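Local atomic coordinates of macro domain-containing protein (Thermosipho africanus, PDB entry 7OMU), a protein that joins a DarT-family domain to a macro domain, an alpha/beta fold whose pocket holds adenosine-5-diphosphoribose. Residues G232-F236 with R259-F264; K284-R290 with T312-P318. The protein carries 1 engineered substitution. All blocks are in the same frame, centred on the assembly; numbering follows the deposited sequence.

From the N terminus, the DarT-family part of the chain comes first, and both contacts lie in the later, macro-domain half. Interaction 1 closes a loop of 22 residues that contains strand 241-246, bringing the turn after strand 227-231 against the end of helix 256-263. Interaction 2 follows in series, neither nested in the first nor crossing it: the chain leaves strand 286-288, passes helix 294-298 and returns as strand 313-318, which lies between strands 286-288 and 241-246 in the sheet. The two contacts meet through aromatic rings, where Phe314 packs on both Phe264 and Phe235, so the adenine side of the pocket is joined to the sheet edge.

Interaction 1: G232-F236 with R259-F264. With APR (adenosine-5-diphosphoribose), chain C.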
ATOM      1  N   GLY A 232      -8.032   6.738   0.157  1.00 80.75           N
ATOM      2  CA  GLY A 232      -6.849   5.865   0.068  1.00 81.77           C
ATOM      3  C   GLY A 232      -6.090   5.764   1.379  1.00 82.33           C
ATOM      4  O   GLY A 232      -6.649   6.155   2.428  1.00 82.51           O
ATOM      5  N   ASP A 233      -4.859   5.247   1.299  1.00 83.47           N
ATOM      6  CA  ASP A 233      -3.924   5.047   2.437  1.00 84.45           C
ATOM      7  C   ASP A 233      -2.895   6.178   2.431  1.00 85.79           C
ATOM      8  O   ASP A 233      -2.116   6.259   1.474  1.00 87.30           O
ATOM      9  CB  ASP A 233      -3.240   3.685   2.342  1.00 84.86           C
ATOM     10  CG  ASP A 233      -2.607   3.235   3.644  1.00 85.70           C
ATOM     11  OD1 ASP A 233      -2.385   4.097   4.516  1.00 86.48           O
ATOM     12  OD2 ASP A 233      -2.340   2.019   3.768  1.00 89.00           O
ATOM     13  N   MET A 234      -2.912   7.017   3.466  1.00 88.27           N
ATOM     14  CA  MET A 234      -2.018   8.192   3.632  1.00 87.63           C
ATOM     15  C   MET A 234      -0.550   7.753   3.551  1.00 85.57           C
ATOM     16  O   MET A 234       0.250   8.488   2.943  1.00 81.11           O
ATOM     17  CB  MET A 234      -2.273   8.853   4.989  1.00 89.56           C
ATOM     18  CG  MET A 234      -1.484  10.124   5.204  1.00 92.37           C
ATOM     19  SD  MET A 234      -1.995  10.985   6.701  1.00 92.37           S
ATOM     20  CE  MET A 234      -1.458   9.811   7.942  1.00 95.52           C
ATOM     21  N   PHE A 235      -0.213   6.602   4.140  1.00 84.97           N
ATOM     22  CA  PHE A 235       1.188   6.149   4.352  1.00 87.30           C
ATOM     23  C   PHE A 235       1.784   5.651   3.031  1.00 88.11           C
ATOM     24  O   PHE A 235       3.028   5.595   2.916  1.00 88.46           O
ATOM     25  CB  PHE A 235       1.239   5.119   5.481  1.00 86.26           C
ATOM     26  CG  PHE A 235       0.710   5.649   6.788  1.00 86.07           C
ATOM     27  CD1 PHE A 235       1.423   6.597   7.504  1.00 90.04           C
ATOM     28  CD2 PHE A 235      -0.516   5.238   7.281  1.00 85.44           C
ATOM     29  CE1 PHE A 235       0.928   7.108   8.696  1.00 90.51           C
ATOM     30  CE2 PHE A 235      -1.006   5.740   8.477  1.00 88.14           C
ATOM     31  CZ  PHE A 235      -0.283   6.675   9.182  1.00 89.96           C
ATOM     32  N   PHE A 236       0.930   5.328   2.056  1.00 87.64           N
ATOM     33  CA  PHE A 236       1.328   4.939   0.677  1.00 88.13           C
ATOM     34  C   PHE A 236       1.148   6.124  -0.280  1.00 89.97           C
ATOM     35  O   PHE A 236       1.479   5.973  -1.468  1.00 92.56           O
ATOM     36  CB  PHE A 236       0.561   3.696   0.216  1.00 87.09           C
ATOM     37  CG  PHE A 236       1.056   2.416   0.841  1.00 86.27           C
ATOM     38  CD1 PHE A 236       2.297   1.907   0.506  1.00 87.97           C
ATOM     39  CD2 PHE A 236       0.294   1.735   1.774  1.00 85.95           C
ATOM     40  CE1 PHE A 236       2.763   0.738   1.087  1.00 89.03           C
ATOM     41  CE2 PHE A 236       0.758   0.566   2.355  1.00 87.19           C
ATOM     42  CZ  PHE A 236       1.994   0.073   2.012  1.00 88.83           C
ATOM     43  N   ARG A 259      -1.972   2.596  14.256  1.00 84.16           N
ATOM     44  CA  ARG A 259      -1.174   2.086  13.109  1.00 83.02           C
ATOM     45  C   ARG A 259       0.224   2.709  13.136  1.00 85.19           C
ATOM     46  O   ARG A 259       1.193   1.983  12.847  1.00 86.63           O
ATOM     47  CB  ARG A 259      -1.830   2.412  11.769  1.00 80.01           C
ATOM     48  CG  ARG A 259      -0.863   2.315  10.604  1.00 77.50           C
ATOM     49  CD  ARG A 259      -1.573   2.014   9.311  1.00 76.81           C
ATOM     50  NE  ARG A 259      -0.612   1.905   8.232  1.00 75.08           N
ATOM     51  CZ  ARG A 259      -0.935   1.767   6.955  1.00 75.41           C
ATOM     52  NH1 ARG A 259      -2.208   1.710   6.598  1.00 75.88           N
ATOM     53  NH2 ARG A 259       0.020   1.680   6.042  1.00 76.19           N
ATOM     54  N   VAL A 260       0.306   4.007  13.436  1.00 84.24           N
ATOM     55  CA  VAL A 260       1.585   4.775  13.502  1.00 83.91           C
ATOM     56  C   VAL A 260       2.477   4.145  14.576  1.00 83.43           C
ATOM     57  O   VAL A 260       3.685   4.026  14.334  1.00 85.73           O
ATOM     58  CB  VAL A 260       1.343   6.271  13.774  1.00 84.22           C
ATOM     59  CG1 VAL A 260       2.648   7.008  14.042  1.00 86.53           C
ATOM     60  CG2 VAL A 260       0.586   6.928  12.629  1.00 83.40           C
ATOM     61  N   LYS A 261       1.887   3.742  15.701  1.00 83.45           N
ATOM     62  CA  LYS A 261       2.611   3.152  16.858  1.00 85.63           C
ATOM     63  C   LYS A 261       3.252   1.825  16.444  1.00 87.23           C
ATOM     64  O   LYS A 261       4.354   1.524  16.938  1.00 92.27           O
ATOM     65  CB  LYS A 261       1.669   2.947  18.047  1.00 85.79           C
ATOM     66  CG  LYS A 261       2.370   2.609  19.353  1.00 88.44           C
ATOM     67  CD  LYS A 261       1.479   2.735  20.564  1.00 92.12           C
ATOM     68  CE  LYS A 261       0.457   1.625  20.665  1.00 94.57           C
ATOM     69  NZ  LYS A 261      -0.517   1.886  21.751  1.00 99.59           N
ATOM     70  N   TYR A 262       2.599   1.052  15.575  1.00 86.91           N
ATOM     71  CA  TYR A 262       3.063  -0.307  15.194  1.00 87.74           C
ATOM     72  C   TYR A 262       4.024  -0.193  14.011  1.00 85.53           C
ATOM     73  O   TYR A 262       5.088  -0.834  14.062  1.00 86.12           O
ATOM     74  CB  TYR A 262       1.870  -1.246  14.980  1.00 87.79           C
ATOM     75  CG  TYR A 262       1.191  -1.599  16.279  1.00 89.77           C
ATOM     76  CD1 TYR A 262       1.832  -2.368  17.237  1.00 90.00           C
ATOM     77  CD2 TYR A 262      -0.065  -1.107  16.585  1.00 91.15           C
ATOM     78  CE1 TYR A 262       1.236  -2.662  18.450  1.00 91.38           C
ATOM     79  CE2 TYR A 262      -0.677  -1.386  17.796  1.00 93.21           C
ATOM     80  CZ  TYR A 262      -0.026  -2.167  18.734  1.00 94.26           C
ATOM     81  OH  TYR A 262      -0.641  -2.430  19.928  1.00 97.81           O
ATOM     82  N   GLN A 263       3.674   0.613  13.007  1.00 83.63           N
ATOM     83  CA  GLN A 263       4.455   0.747  11.749  1.00 83.55           C
ATOM     84  C   GLN A 263       5.681   1.639  11.995  1.00 82.35           C
ATOM     85  O   GLN A 263       6.743   1.309  11.458  1.00 80.95           O
ATOM     86  CB  GLN A 263       3.574   1.267  10.608  1.00 83.23           C
ATOM     87  CG  GLN A 263       4.096   0.878   9.232  1.00 83.75           C
ATOM     88  CD  GLN A 263       3.196   1.248   8.077  1.00 82.99           C
ATOM     89  OE1 GLN A 263       2.065   1.696   8.236  1.00 82.60           O
ATOM     90  NE2 GLN A 263       3.703   1.053   6.874  1.00 86.05           N
ATOM     91  N   PHE A 264       5.545   2.705  12.792  1.00 84.33           N
ATOM     92  CA  PHE A 264       6.580   3.759  12.996  1.00 85.05           C
ATOM     93  C   PHE A 264       6.783   4.015  14.490  1.00 82.91           C
ATOM     94  O   PHE A 264       6.572   5.128  14.978  1.00 83.49           O
ATOM     95  CB  PHE A 264       6.177   5.029  12.240  1.00 86.16           C
ATOM     96  CG  PHE A 264       5.751   4.787  10.813  1.00 86.32           C
ATOM     97  CD1 PHE A 264       6.676   4.405   9.852  1.00 87.23           C
ATOM     98  CD2 PHE A 264       4.427   4.930  10.429  1.00 86.80           C
ATOM     99  CE1 PHE A 264       6.287   4.176   8.542  1.00 87.06           C
ATOM    100  CE2 PHE A 264       4.039   4.702   9.115  1.00 87.22           C
ATOM    101  CZ  PHE A 264       4.970   4.324   8.176  1.00 86.92           C
TER
HETATM  102  N1  APR C 501      -5.356   6.911   5.372  1.00153.55           N
HETATM  103  C2  APR C 501      -6.264   7.896   5.413  1.00156.07           C
HETATM  104  N3  APR C 501      -7.173   8.169   6.347  1.00158.37           N
HETATM  105  C4  APR C 501      -7.097   7.280   7.352  1.00159.74           C
HETATM  106  C5  APR C 501      -6.225   6.216   7.453  1.00157.70           C
HETATM  107  C6  APR C 501      -5.308   6.030   6.400  1.00153.78           C
HETATM  108  N6  APR C 501      -4.411   5.048   6.360  1.00150.93           N
HETATM  109  N7  APR C 501      -6.450   5.522   8.637  1.00156.32           N
HETATM  110  C8  APR C 501      -7.433   6.168   9.221  1.00156.74           C
HETATM  111  N9  APR C 501      -7.871   7.246   8.481  1.00160.31           N
HETATM  112  C1' APR C 501      -8.941   8.191   8.809  1.00162.39           C
HETATM  113  C2' APR C 501     -10.069   7.591   9.646  1.00162.49           C
HETATM  114  O2' APR C 501     -11.107   7.102   8.823  1.00157.04           O
HETATM  115  C3' APR C 501     -10.524   8.762  10.528  1.00165.79           C
HETATM  116  O3' APR C 501     -11.792   9.249  10.111  1.00163.40           O
HETATM  117  O4' APR C 501      -8.385   9.228   9.579  1.00164.77           O
HETATM  118  C4' APR C 501      -9.429   9.833  10.381  1.00170.50           C
HETATM  119  C5' APR C 501      -8.833  10.359  11.669  1.00178.70           C
HETATM  120  O5' APR C 501      -8.194   9.277  12.412  1.00187.30           O
HETATM  121  PA  APR C 501      -8.235   9.210  14.024  1.00191.21           P
HETATM  122  O1A APR C 501      -6.966   8.601  14.524  1.00187.58           O
HETATM  123  O2A APR C 501      -9.518   8.583  14.465  1.00186.58           O
HETATM  124  O3A APR C 501      -8.242  10.766  14.436  1.00190.68           O
HETATM  125  PB  APR C 501      -9.079  11.659  15.480  1.00184.84           P
HETATM  126  O1B APR C 501     -10.531  11.497  15.176  1.00180.74           O
HETATM  127  O2B APR C 501      -8.519  13.044  15.484  1.00186.58           O
HETATM  128  O5D APR C 501      -8.737  10.937  16.879  1.00185.84           O
HETATM  129  C5D APR C 501      -7.520  11.283  17.600  1.00184.61           C
HETATM  130  O4D APR C 501      -7.179   9.021  18.374  1.00183.83           O
HETATM  131  O1D APR C 501      -5.462   8.816  16.851  1.00180.73           O
HETATM  132  C1D APR C 501      -5.777   8.782  18.195  1.00180.63           C
HETATM  133  O2D APR C 501      -3.993   9.482  19.779  1.00168.04           O
HETATM  134  C2D APR C 501      -5.044   9.913  18.935  1.00178.91           C
HETATM  135  O3D APR C 501      -6.357  10.113  20.996  1.00183.48           O
HETATM  136  C3D APR C 501      -6.145  10.648  19.697  1.00181.32           C
HETATM  137  C4D APR C 501      -7.363  10.385  18.806  1.00183.42           C
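Phe235 puts the CD2 corner of its ring over the middle of the Arg259 guanidinium, 3.4 Å above that plane, with the two flat groups inclined at 38°. The contact belongs to the adenine end of the ligand pocket in a macro domain: residues 232-236 form the turn that follows strand 227-231, and Arg259 reaches it from helix 256-263. The arginine chain is extended from CG to NE and runs antiparallel to the phenyl side chain as it passes, carrying its nitrogens to Asp233.

There the carboxylate stands almost perpendicular to the guanidinium, and a single oxygen makes the salt bridge. Arg259 NH1 approaches Asp233 OD2 at 2.8 Å from the syn side, and NH2 adds a weak bond to the same oxygen. Asp233 OD1 accepts from N6 of adenosine-5-diphosphoribose at 2.9 Å and weakly from the backbone N of Phe235. With Met234 N donating to ligand N1 at 3.1 Å, the turn reads both the amino group and the adjacent ring nitrogen of the adenine. Arg259 thus acts as a second-shell residue that probably helps set how Asp233 is turned.

Away from the charges, the rest of the Phe235 ring packs on hydrocarbon: CZ touches Val260 CG2 at 3.6 Å, while CD1, across the ring from CD2, meets CE2 of Phe264, whose ring is inclined at 43°. Phe236, stacked on Phe215, brings CE2 to the guanidinium edge, near Arg259 NH2.

The guanidinium is steadied one helical turn along: Arg259 grips Gln263 side-on, NE at 2.7 Å and NH2 at 3.0 Å both donating to the one amide oxygen OE1, which lies in the guanidinium plane.

Interaction 2: K284-R290 with T312-P318; sequences KPYLYKR and TWFLLFP
Lys289 lies across the face of Trp313, its backbone and aliphatic chain together spanning the indole. Lys289 CA sits 3.5 Å from the centroid of the five-membered ring and only 14° off its normal, a CH-pi contact. With CG turned beside the backbone N (chi1 -66°) and the rest of the chain extended, the methylenes run obliquely over the indole until Lys289 CD lies 3.7 Å from Trp313 CH2. The ammonium continues beyond the ring to a salt bridge with Glu346 on helix 329-346. Leu287 joins this cluster, its CD2 resting 3.7 Å from Trp313 CE3.

Beneath these side chains is an antiparallel ladder that adds strand 286-288, at the margin of the macro-domain sheet, to strand 313-318. Tyr286 with Leu316 and Tyr288 with Phe314 are hydrogen-bonded pairs, the shortest of whose four bonds, Leu316 N to Tyr286 O and Tyr288 N to Phe314 O, each measure 2.7 Å. The non-hydrogen-bonded pair Leu287 and Leu315 lies between them.

Side chains alternate accordingly. Tyr286 and Leu316 run alongside each other in one direction on the face covered by helix 265-275, and CD2 of the tyrosine meets CD1 of the leucine at 4.1 Å. Leu287 and Leu315 are set roughly perpendicular on the other face, beside helix 329-346.

Arg290 runs alongside Phe314, the guanidinium steeply inclined to the phenyl ring at 78°, with NE 3.7 Å from CE1. Its chain bends before the guanidinium, and NH1 forms a salt bridge to Asp266, which is also hydrogen-bonded to the Tyr288 hydroxyl.

Between the strands themselves, then, the polar ties are made by the backbone; the side chains contribute hydrocarbon and aromatic surface, while the charges of Lys289 and Arg290 are matched by acids on neighbouring helices.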
ATOM      1  N   LYS A 284      -0.537  23.425  18.984  1.00115.35           N
ATOM      2  CA  LYS A 284       0.883  23.630  18.592  1.00114.58           C
ATOM      3  C   LYS A 284       1.423  22.325  18.015  1.00109.84           C
ATOM      4  O   LYS A 284       1.967  21.500  18.746  1.00106.93           O
ATOM      5  CB  LYS A 284       1.695  24.099  19.802  1.00120.52           C
ATOM      6  CG  LYS A 284       3.123  24.528  19.496  1.00123.57           C
ATOM      7  CD  LYS A 284       3.915  24.854  20.742  1.00128.05           C
ATOM      8  CE  LYS A 284       5.414  24.796  20.532  1.00131.00           C
ATOM      9  NZ  LYS A 284       6.141  24.704  21.822  1.00131.59           N
ATOM     10  N   PRO A 285       1.261  22.090  16.692  1.00105.48           N
ATOM     11  CA  PRO A 285       1.791  20.893  16.038  1.00100.59           C
ATOM     12  C   PRO A 285       3.323  20.803  16.108  1.00 98.81           C
ATOM     13  O   PRO A 285       3.975  21.830  15.974  1.00 99.47           O
ATOM     14  CB  PRO A 285       1.358  21.034  14.569  1.00 99.72           C
ATOM     15  CG  PRO A 285       0.220  22.027  14.591  1.00101.66           C
ATOM     16  CD  PRO A 285       0.523  22.947  15.755  1.00105.40           C
ATOM     17  N   TYR A 286       3.847  19.589  16.310  1.00 93.76           N
ATOM     18  CA  TYR A 286       5.298  19.268  16.314  1.00 92.37           C
ATOM     19  C   TYR A 286       5.639  18.520  15.021  1.00 91.04           C
ATOM     20  O   TYR A 286       4.993  17.490  14.753  1.00 91.09           O
ATOM     21  CB  TYR A 286       5.681  18.440  17.543  1.00 90.47           C
ATOM     22  CG  TYR A 286       7.152  18.121  17.648  1.00 90.70           C
ATOM     23  CD1 TYR A 286       8.032  18.987  18.276  1.00 93.49           C
ATOM     24  CD2 TYR A 286       7.669  16.952  17.116  1.00 90.00           C
ATOM     25  CE1 TYR A 286       9.384  18.697  18.386  1.00 94.58           C
ATOM     26  CE2 TYR A 286       9.019  16.650  17.208  1.00 91.49           C
ATOM     27  CZ  TYR A 286       9.880  17.523  17.850  1.00 93.58           C
ATOM     28  OH  TYR A 286      11.209  17.234  17.947  1.00 93.16           O
ATOM     29  N   LEU A 287       6.619  19.025  14.262  1.00 90.38           N
ATOM     30  CA  LEU A 287       7.136  18.385  13.026  1.00 88.79           C
ATOM     31  C   LEU A 287       8.366  17.537  13.367  1.00 88.54           C
ATOM     32  O   LEU A 287       9.378  18.107  13.802  1.00 93.13           O
ATOM     33  CB  LEU A 287       7.485  19.463  11.997  1.00 89.58           C
ATOM     34  CG  LEU A 287       8.063  18.939  10.682  1.00 89.46           C
ATOM     35  CD1 LEU A 287       7.025  18.141   9.913  1.00 87.59           C
ATOM     36  CD2 LEU A 287       8.577  20.085   9.833  1.00 91.86           C
ATOM     37  N   TYR A 288       8.264  16.222  13.165  1.00 86.16           N
ATOM     38  CA  TYR A 288       9.370  15.238  13.288  1.00 86.58           C
ATOM     39  C   TYR A 288      10.046  15.113  11.923  1.00 87.09           C
ATOM     40  O   TYR A 288       9.426  14.544  11.014  1.00 85.19           O
ATOM     41  CB  TYR A 288       8.821  13.892  13.772  1.00 83.55           C
ATOM     42  CG  TYR A 288       9.816  12.769  13.944  1.00 81.36           C
ATOM     43  CD1 TYR A 288      11.164  13.001  14.158  1.00 81.90           C
ATOM     44  CD2 TYR A 288       9.383  11.455  13.951  1.00 79.78           C
ATOM     45  CE1 TYR A 288      12.054  11.955  14.334  1.00 82.71           C
ATOM     46  CE2 TYR A 288      10.258  10.397  14.131  1.00 78.68           C
ATOM     47  CZ  TYR A 288      11.602  10.647  14.326  1.00 80.49           C
ATOM     48  OH  TYR A 288      12.472   9.609  14.512  1.00 80.25           O
ATOM     49  N   LYS A 289      11.259  15.655  11.784  1.00 89.65           N
ATOM     50  CA  LYS A 289      12.050  15.600  10.528  1.00 90.72           C
ATOM     51  C   LYS A 289      12.831  14.282  10.504  1.00 91.81           C
ATOM     52  O   LYS A 289      14.066  14.316  10.567  1.00 96.22           O
ATOM     53  CB  LYS A 289      12.926  16.848  10.404  1.00 92.37           C
ATOM     54  CG  LYS A 289      12.143  18.143  10.232  1.00 93.02           C
ATOM     55  CD  LYS A 289      13.012  19.349   9.989  1.00 96.67           C
ATOM     56  CE  LYS A 289      12.242  20.649  10.018  1.00 98.72           C
ATOM     57  NZ  LYS A 289      13.153  21.817   9.949  1.00103.73           N
ATOM     58  N   ARG A 290      12.103  13.170  10.406  1.00 92.01           N
ATOM     59  CA  ARG A 290      12.616  11.774  10.410  1.00 92.80           C
ATOM     60  C   ARG A 290      13.515  11.554   9.186  1.00 96.16           C
ATOM     61  O   ARG A 290      13.013  11.685   8.050  1.00 97.77           O
ATOM     62  CB  ARG A 290      11.422  10.815  10.398  1.00 91.19           C
ATOM     63  CG  ARG A 290      11.695   9.435  10.974  1.00 91.09           C
ATOM     64  CD  ARG A 290      10.396   8.659  11.078  1.00 87.56           C
ATOM     65  NE  ARG A 290      10.271   7.660  10.034  1.00 85.36           N
ATOM     66  CZ  ARG A 290      10.225   6.353  10.243  1.00 86.75           C
ATOM     67  NH1 ARG A 290      10.289   5.872  11.470  1.00 86.04           N
ATOM     68  NH2 ARG A 290      10.111   5.522   9.221  1.00 90.96           N
ATOM     69  N   THR A 312      10.614  11.257   4.292  1.00 92.55           N
ATOM     70  CA  THR A 312       9.231  11.230   4.834  1.00 88.18           C
ATOM     71  C   THR A 312       9.269  11.697   6.291  1.00 86.45           C
ATOM     72  O   THR A 312       9.795  10.955   7.144  1.00 87.58           O
ATOM     73  CB  THR A 312       8.590   9.844   4.688  1.00 85.70           C
ATOM     74  OG1 THR A 312       8.655   9.457   3.316  1.00 86.39           O
ATOM     75  CG2 THR A 312       7.149   9.819   5.147  1.00 83.67           C
ATOM     76  N   TRP A 313       8.748  12.899   6.537  1.00 85.17           N
ATOM     77  CA  TRP A 313       8.593  13.530   7.874  1.00 82.79           C
ATOM     78  C   TRP A 313       7.197  13.214   8.411  1.00 80.28           C
ATOM     79  O   TRP A 313       6.319  12.872   7.604  1.00 81.64           O
ATOM     80  CB  TRP A 313       8.810  15.047   7.787  1.00 83.13           C
ATOM     81  CG  TRP A 313      10.190  15.473   7.391  1.00 83.82           C
ATOM     82  CD1 TRP A 313      11.311  14.697   7.299  1.00 84.84           C
ATOM     83  CD2 TRP A 313      10.608  16.811   7.078  1.00 84.34           C
ATOM     84  NE1 TRP A 313      12.392  15.458   6.938  1.00 85.66           N
ATOM     85  CE2 TRP A 313      11.990  16.759   6.794  1.00 85.54           C
ATOM     86  CE3 TRP A 313       9.951  18.043   7.011  1.00 84.85           C
ATOM     87  CZ2 TRP A 313      12.719  17.893   6.440  1.00 87.34           C
ATOM     88  CZ3 TRP A 313      10.673  19.163   6.665  1.00 87.03           C
ATOM     89  CH2 TRP A 313      12.039  19.088   6.387  1.00 88.11           C
ATOM     90  N   PHE A 314       7.013  13.339   9.722  1.00 79.10           N
ATOM     91  CA  PHE A 314       5.717  13.154  10.418  1.00 78.09           C
ATOM     92  C   PHE A 314       5.381  14.438  11.173  1.00 78.72           C
ATOM     93  O   PHE A 314       6.207  14.878  11.986  1.00 80.18           O
ATOM     94  CB  PHE A 314       5.776  11.962  11.375  1.00 77.84           C
ATOM     95  CG  PHE A 314       5.733  10.625  10.686  1.00 75.19           C
ATOM     96  CD1 PHE A 314       6.861  10.106  10.077  1.00 73.84           C
ATOM     97  CD2 PHE A 314       4.554   9.903  10.630  1.00 75.30           C
ATOM     98  CE1 PHE A 314       6.817   8.874   9.444  1.00 74.02           C
ATOM     99  CE2 PHE A 314       4.513   8.673   9.991  1.00 76.45           C
ATOM    100  CZ  PHE A 314       5.644   8.156   9.401  1.00 74.87           C
ATOM    101  N   LEU A 315       4.216  15.019  10.882  1.00 78.72           N
ATOM    102  CA  LEU A 315       3.663  16.191  11.601  1.00 78.99           C
ATOM    103  C   LEU A 315       2.681  15.670  12.649  1.00 78.60           C
ATOM    104  O   LEU A 315       1.694  15.041  12.258  1.00 78.85           O
ATOM    105  CB  LEU A 315       2.974  17.128  10.606  1.00 79.52           C
ATOM    106  CG  LEU A 315       2.418  18.424  11.199  1.00 81.22           C
ATOM    107  CD1 LEU A 315       3.540  19.286  11.760  1.00 83.14           C
ATOM    108  CD2 LEU A 315       1.623  19.203  10.162  1.00 81.53           C
ATOM    109  N   LEU A 316       2.981  15.889  13.929  1.00 80.43           N
ATOM    110  CA  LEU A 316       2.089  15.543  15.064  1.00 79.79           C
ATOM    111  C   LEU A 316       1.136  16.717  15.295  1.00 79.35           C
ATOM    112  O   LEU A 316       1.602  17.797  15.691  1.00 79.35           O
ATOM    113  CB  LEU A 316       2.942  15.220  16.292  1.00 80.64           C
ATOM    114  CG  LEU A 316       3.959  14.099  16.076  1.00 81.28           C
ATOM    115  CD1 LEU A 316       4.861  13.939  17.286  1.00 83.43           C
ATOM    116  CD2 LEU A 316       3.261  12.786  15.747  1.00 80.56           C
ATOM    117  N   PHE A 317      -0.150  16.495  15.024  1.00 79.98           N
ATOM    118  CA  PHE A 317      -1.224  17.516  15.017  1.00 82.35           C
ATOM    119  C   PHE A 317      -2.213  17.214  16.136  1.00 85.01           C
ATOM    120  O   PHE A 317      -3.079  16.360  15.980  1.00 84.35           O
ATOM    121  CB  PHE A 317      -1.915  17.506  13.656  1.00 81.46           C
ATOM    122  CG  PHE A 317      -2.811  18.686  13.394  1.00 82.22           C
ATOM    123  CD1 PHE A 317      -3.947  18.897  14.158  1.00 83.50           C
ATOM    124  CD2 PHE A 317      -2.522  19.578  12.376  1.00 82.70           C
ATOM    125  CE1 PHE A 317      -4.773  19.980  13.913  1.00 84.60           C
ATOM    126  CE2 PHE A 317      -3.351  20.658  12.128  1.00 84.39           C
ATOM    127  CZ  PHE A 317      -4.473  20.859  12.899  1.00 85.46           C
ATOM    128  N   PRO A 318      -2.132  17.899  17.296  1.00 91.30           N
ATOM    129  CA  PRO A 318      -3.078  17.664  18.383  1.00 93.79           C
ATOM    130  C   PRO A 318      -4.487  18.173  18.041  1.00 97.34           C
ATOM    131  O   PRO A 318      -4.639  19.365  17.804  1.00 96.93           O
ATOM    132  CB  PRO A 318      -2.471  18.444  19.557  1.00 96.39           C
ATOM    133  CG  PRO A 318      -1.668  19.549  18.900  1.00 97.31           C
ATOM    134  CD  PRO A 318      -1.138  18.936  17.622  1.00 95.15           C
TER